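Local coordinates for OsmC-like protein (Jannaschia sp., PDB 3CJE) that probably acts as a thiol-dependent peroxidase that detoxifies organic hydroperoxides, at residues M75-I78 against R79-K83; K140-F143 against L144-T147. One frame throughout, in Å; residues are numbered along the deposited sequence.

Contact 1: residues M75-I78 against R79-K83; sequences MTQI and RAFAK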
HETATM    1  N   MSE A  75      -7.673  -6.291   8.633  1.00 15.45           N
HETATM    2  CA  MSE A  75      -9.063  -6.472   9.068  1.00 15.32           C
HETATM    3  C   MSE A  75      -9.765  -7.585   8.314  1.00 15.87           C
HETATM    4  O   MSE A  75     -10.485  -8.394   8.913  1.00 15.82           O
HETATM    5  CB  MSE A  75      -9.819  -5.139   8.922  1.00 15.73           C
HETATM    6  CG  MSE A  75      -9.360  -4.116   9.869  1.00 14.11           C
HETATM    7 SE   MSE A  75     -10.299  -2.442   9.581  0.75 20.37          SE
HETATM    8  CE  MSE A  75     -11.977  -2.982  10.397  1.00 18.70           C
ATOM      9  N   THR A  76      -9.557  -7.637   6.999  1.00 14.75           N
ATOM     10  CA  THR A  76     -10.160  -8.668   6.185  1.00 15.65           C
ATOM     11  C   THR A  76      -9.737 -10.063   6.647  1.00 14.64           C
ATOM     12  O   THR A  76     -10.574 -10.960   6.773  1.00 17.23           O
ATOM     13  CB  THR A  76      -9.874  -8.419   4.686  1.00 19.41           C
ATOM     14  OG1 THR A  76     -10.514  -7.184   4.310  1.00 22.24           O
ATOM     15  CG2 THR A  76     -10.435  -9.558   3.829  1.00 24.11           C
ATOM     16  N   GLN A  77      -8.447 -10.259   6.937  1.00 15.62           N
ATOM     17  CA  GLN A  77      -7.983 -11.583   7.371  1.00 15.05           C
ATOM     18  C   GLN A  77      -8.560 -11.950   8.742  1.00 13.79           C
ATOM     19  O   GLN A  77      -8.938 -13.095   8.980  1.00 15.55           O
ATOM     20  CB  GLN A  77      -6.453 -11.643   7.434  1.00 18.18           C
ATOM     21  CG  GLN A  77      -5.697 -11.117   6.230  1.00 24.37           C
ATOM     22  CD  GLN A  77      -6.101 -11.784   5.002  1.00 28.49           C
ATOM     23  OE1 GLN A  77      -6.279 -13.014   4.995  1.00 27.76           O
ATOM     24  NE2 GLN A  77      -6.276 -11.007   3.935  1.00 33.08           N
ATOM     25  N   ILE A  78      -8.597 -10.984   9.674  1.00 14.61           N
ATOM     26  CA  ILE A  78      -9.229 -11.219  10.968  1.00 15.34           C
ATOM     27  C   ILE A  78     -10.664 -11.702  10.806  1.00 15.25           C
ATOM     28  O   ILE A  78     -11.097 -12.710  11.399  1.00 16.01           O
ATOM     29  CB  ILE A  78      -9.164  -9.976  11.853  1.00 13.25           C
ATOM     30  CG1 ILE A  78      -7.717  -9.681  12.249  1.00 15.55           C
ATOM     31  CG2 ILE A  78     -10.032 -10.140  13.116  1.00 15.89           C
ATOM     32  CD1 ILE A  78      -7.520  -8.308  12.902  1.00 17.82           C
ATOM     33  N   ARG A  79     -11.424 -10.996   9.968  1.00 15.24           N
ATOM     34  CA  ARG A  79     -12.818 -11.324   9.739  1.00 15.83           C
ATOM     35  C   ARG A  79     -13.004 -12.652   9.017  1.00 17.72           C
ATOM     36  O   ARG A  79     -13.909 -13.403   9.373  1.00 18.47           O
ATOM     37  CB  ARG A  79     -13.525 -10.179   9.015  1.00 16.80           C
ATOM     38  CG  ARG A  79     -13.535  -8.877   9.804  1.00 17.79           C
ATOM     39  CD  ARG A  79     -14.165  -7.733   9.025  1.00 18.08           C
ATOM     40  NE  ARG A  79     -15.619  -7.811   9.103  1.00 17.38           N
ATOM     41  CZ  ARG A  79     -16.450  -6.916   8.575  1.00 20.52           C
ATOM     42  NH1 ARG A  79     -16.006  -5.905   7.920  1.00 18.29           N
ATOM     43  NH2 ARG A  79     -17.726  -7.055   8.760  1.00 22.57           N
ATOM     44  N   ALA A  80     -12.142 -12.948   8.051  1.00 15.53           N
ATOM     45  CA  ALA A  80     -12.202 -14.193   7.286  1.00 15.12           C
ATOM     46  C   ALA A  80     -11.829 -15.411   8.138  1.00 17.01           C
ATOM     47  O   ALA A  80     -12.350 -16.503   7.940  1.00 15.88           O
ATOM     48  CB  ALA A  80     -11.299 -14.121   6.062  1.00 17.78           C
ATOM     49  N   PHE A  81     -10.921 -15.228   9.079  1.00 13.32           N
ATOM     50  CA  PHE A  81     -10.373 -16.369   9.829  1.00 13.83           C
ATOM     51  C   PHE A  81     -11.042 -16.587  11.198  1.00 13.73           C
ATOM     52  O   PHE A  81     -10.886 -17.654  11.785  1.00 15.30           O
ATOM     53  CB  PHE A  81      -8.880 -16.171  10.055  1.00 14.81           C
ATOM     54  CG  PHE A  81      -7.995 -16.239   8.806  1.00 15.72           C
ATOM     55  CD1 PHE A  81      -8.442 -16.731   7.608  1.00 18.38           C
ATOM     56  CD2 PHE A  81      -6.663 -15.882   8.888  1.00 14.68           C
ATOM     57  CE1 PHE A  81      -7.588 -16.778   6.517  1.00 18.19           C
ATOM     58  CE2 PHE A  81      -5.830 -15.970   7.831  1.00 16.70           C
ATOM     59  CZ  PHE A  81      -6.288 -16.397   6.637  1.00 17.46           C
ATOM     60  N   ALA A  82     -11.781 -15.605  11.697  1.00 15.22           N
ATOM     61  CA  ALA A  82     -12.251 -15.667  13.096  1.00 15.60           C
ATOM     62  C   ALA A  82     -13.034 -16.916  13.417  1.00 16.12           C
ATOM     63  O   ALA A  82     -12.710 -17.676  14.340  1.00 16.68           O
ATOM     64  CB  ALA A  82     -13.081 -14.411  13.420  1.00 14.67           C
ATOM     65  N   LYS A  83     -14.079 -17.198  12.661  1.00 16.20           N
ATOM     66  CA  LYS A  83     -14.890 -18.372  12.992  1.00 18.36           C
ATOM     67  C   LYS A  83     -14.125 -19.684  12.812  1.00 16.35           C
ATOM     68  O   LYS A  83     -14.257 -20.602  13.642  1.00 17.49           O
ATOM     69  CB  LYS A  83     -16.188 -18.387  12.188  1.00 21.25           C
ATOM     70  CG  LYS A  83     -17.062 -19.566  12.578  1.00 27.22           C
ATOM     71  CD  LYS A  83     -18.298 -19.679  11.720  1.00 31.06           C
ATOM     72  CE  LYS A  83     -19.170 -20.873  12.169  1.00 43.60           C
ATOM     73  NZ  LYS A  83     -19.530 -20.733  13.602  1.00 49.11           N
TER

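Contact 2: residues K140-F143 against L144-T147; sequences KGCF and LEQT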
ATOM      1  N   LYS A 140      -0.057 -13.674   8.891  1.00 19.22           N
ATOM      2  CA  LYS A 140       0.560 -14.544   7.847  1.00 20.83           C
ATOM      3  C   LYS A 140      -0.321 -14.644   6.615  1.00 19.11           C
ATOM      4  O   LYS A 140       0.159 -14.886   5.509  1.00 21.20           O
ATOM      5  CB  LYS A 140       0.840 -15.910   8.431  1.00 21.09           C
ATOM      6  CG  LYS A 140       1.903 -15.887   9.511  1.00 26.35           C
ATOM      7  CD  LYS A 140       2.160 -17.284  10.049  1.00 32.61           C
ATOM      8  CE  LYS A 140       3.050 -17.319  11.321  1.00 43.11           C
ATOM      9  NZ  LYS A 140       2.428 -18.098  12.486  1.00 47.59           N
ATOM     10  N   GLY A 141      -1.620 -14.486   6.792  1.00 16.66           N
ATOM     11  CA  GLY A 141      -2.587 -14.448   5.688  1.00 17.90           C
ATOM     12  C   GLY A 141      -2.622 -13.102   4.946  1.00 19.06           C
ATOM     13  O   GLY A 141      -3.133 -12.980   3.831  1.00 22.87           O
ATOM     14  N   CYS A 142      -2.131 -12.052   5.592  1.00 17.62           N
ATOM     15  CA  CYS A 142      -2.256 -10.738   5.042  1.00 18.57           C
ATOM     16  C   CYS A 142      -1.119 -10.545   4.044  1.00 16.18           C
ATOM     17  O   CYS A 142       0.051 -10.449   4.426  1.00 18.10           O
ATOM     18  CB  CYS A 142      -2.160  -9.704   6.154  1.00 19.57           C
ATOM     19  SG  CYS A 142      -2.125  -8.003   5.531  1.00 23.23           S
ATOM     20  N   PHE A 143      -1.483 -10.522   2.762  1.00 17.00           N
ATOM     21  CA  PHE A 143      -0.527 -10.282   1.689  1.00 15.42           C
ATOM     22  C   PHE A 143       0.408  -9.104   1.931  1.00 16.01           C
ATOM     23  O   PHE A 143       1.611  -9.192   1.685  1.00 16.98           O
ATOM     24  CB  PHE A 143      -1.274 -10.068   0.363  1.00 14.18           C
ATOM     25  CG  PHE A 143      -2.037 -11.285  -0.119  1.00 15.30           C
ATOM     26  CD1 PHE A 143      -1.379 -12.278  -0.816  1.00 19.28           C
ATOM     27  CD2 PHE A 143      -3.365 -11.489   0.261  1.00 20.08           C
ATOM     28  CE1 PHE A 143      -2.038 -13.455  -1.258  1.00 22.25           C
ATOM     29  CE2 PHE A 143      -4.024 -12.669  -0.192  1.00 19.29           C
ATOM     30  CZ  PHE A 143      -3.357 -13.622  -0.917  1.00 19.50           C
ATOM     31  N   LEU A 144      -0.153  -7.990   2.389  1.00 15.89           N
ATOM     32  CA  LEU A 144       0.628  -6.783   2.600  1.00 15.98           C
ATOM     33  C   LEU A 144       1.569  -6.857   3.783  1.00 16.56           C
ATOM     34  O   LEU A 144       2.715  -6.392   3.698  1.00 16.90           O
ATOM     35  CB  LEU A 144      -0.318  -5.582   2.700  1.00 16.42           C
ATOM     36  CG  LEU A 144      -1.197  -5.363   1.498  1.00 20.64           C
ATOM     37  CD1 LEU A 144      -1.990  -4.054   1.732  1.00 21.51           C
ATOM     38  CD2 LEU A 144      -0.364  -5.304   0.185  1.00 18.13           C
ATOM     39  N   GLU A 145       1.142  -7.471   4.888  1.00 17.26           N
ATOM     40  CA  GLU A 145       2.042  -7.683   6.008  1.00 16.82           C
ATOM     41  C   GLU A 145       3.220  -8.551   5.620  1.00 17.34           C
ATOM     42  O   GLU A 145       4.371  -8.257   5.980  1.00 17.44           O
ATOM     43  CB  GLU A 145       1.340  -8.349   7.170  1.00 20.19           C
ATOM     44  CG  GLU A 145       0.397  -7.424   7.913  1.00 24.13           C
ATOM     45  CD  GLU A 145       0.657  -7.413   9.406  1.00 27.27           C
ATOM     46  OE1 GLU A 145       1.704  -7.929   9.848  1.00 27.83           O
ATOM     47  OE2 GLU A 145      -0.229  -6.902  10.123  1.00 25.39           O
ATOM     48  N   GLN A 146       2.947  -9.630   4.911  1.00 15.39           N
ATOM     49  CA  GLN A 146       4.025 -10.524   4.484  1.00 15.58           C
ATOM     50  C   GLN A 146       4.978  -9.839   3.487  1.00 16.29           C
ATOM     51  O   GLN A 146       6.181 -10.110   3.477  1.00 18.10           O
ATOM     52  CB  GLN A 146       3.469 -11.847   3.983  1.00 16.85           C
ATOM     53  CG  GLN A 146       2.786 -12.663   5.116  1.00 16.05           C
ATOM     54  CD  GLN A 146       3.718 -12.834   6.335  1.00 21.35           C
ATOM     55  OE1 GLN A 146       3.456 -12.312   7.437  1.00 28.25           O
ATOM     56  NE2 GLN A 146       4.821 -13.452   6.106  1.00 24.65           N
ATOM     57  N   THR A 147       4.448  -8.949   2.667  1.00 13.76           N
ATOM     58  CA  THR A 147       5.252  -8.135   1.735  1.00 15.03           C
ATOM     59  C   THR A 147       6.187  -7.226   2.542  1.00 15.74           C
ATOM     60  O   THR A 147       7.384  -7.129   2.266  1.00 15.42           O
ATOM     61  CB  THR A 147       4.341  -7.340   0.795  1.00 15.99           C
ATOM     62  OG1 THR A 147       3.520  -8.271   0.067  1.00 16.77           O
ATOM     63  CG2 THR A 147       5.127  -6.459  -0.173  1.00 16.75           C
TER

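Contact 1: residues M75-I78 against R79-K83
Gln77 and Phe81 both set their CG atoms opposite their own carbonyl carbons, and the two side chains leave the helix side by side, one turn apart. The glutamine then bends at chi2 (-56°), bringing OE1 to 3.8 Å from CZ of Phe81, with amide and ring planes 73° apart. Glutamine suits this place because its flexible chain can bring a polar amide beside the ring: OE1 accepts a weak hydrogen bond from Tyr109 OH of the second subunit, and that tyrosine also meets the Phe81 ring edge-to-face. Here the last turns of helix 62-81, a helix of the OsmC fold, pack on helix 128-141, with Phe81 packing against Leu134 and Ala137. Backbone bonds of the i to i+4 kind bind the turns: Arg79 N to Met75 O at 3.0 Å, Ala80 N to Thr76 O at 2.8 Å and Phe81 N to Gln77 O at 2.9 Å. The last is bent, at 140°, and Ala82 N gives Ile78 O only a weak bond. Arg79 lays its CG 3.2 Å from Met75 O, then turns at chi3. Its guanidinium reaches the strands, where NH1 bonds to Arg28 O and Asn29 OD1, NH2 bonds to Val24 O, and NE hydrogen-bonds to a glycerol, probably from the crystallisation liquor.

Contact 2: residues K140-F143 against L144-T147
The peptide carbonyl of Phe143 is gripped from both faces of its plane by Thr147: the backbone N reaches O at 3.0 Å on one face, and OG1 donates to the same O at 2.7 Å on the other. This is the first turn of helix 143-148, with Cys142 as its N-cap, following directly on helix 128-141. The Phe143 ring leads away from 144-147 and meets Trp100 of the second subunit edge-to-face. Threonine suits its place because its hydroxyl, beside the backbone N (chi1 -59°), can donate inward while bonding to NE1 of that same Trp100. Gln146 N hydrogen-bonds to Cys142 O at 3.0 Å, while Gln146 CG settles 3.5 Å from Lys140 O, so its aliphatic part reaches back to the end of helix 128-141. Glu145 directs its carboxylate away from the turn, and OE2 bonds to His156 NE2 of the second subunit. Cys142 also lies against Cys73 of helix 62-81, consistent with the cysteine pair by which OsmC relatives reduce peroxides. With SG trans to its own backbone N (chi1 174°), the sulfur caps the helix by accepting from Glu145 N at 3.4 Å, while Glu145 CG packs 3.5 Å from the same SG.

In the fold
Contact 1 belongs to the C-terminal part of helix 62-81 and the residues just beyond it and is largely buried, whereas contact 2, only partly buried, spans the junction where helix 128-141 gives way to helix 143-148. The two meet directly: Gln77 CG lies 3.7 Å from Cys142 CA, and Phe81 packs on Gly141, where a residue without a side chain lets the ring come close to the backbone. Both also touch the second subunit. Their chemistry differs with place: 75-83 relies on repeated main-chain bonds, with an arginine sent to the neighbouring strands, while 140-147 adds to its main-chain bonds two side-chain ones, a sulfur cap and a threonine hydroxyl, at the start of helix 143-148.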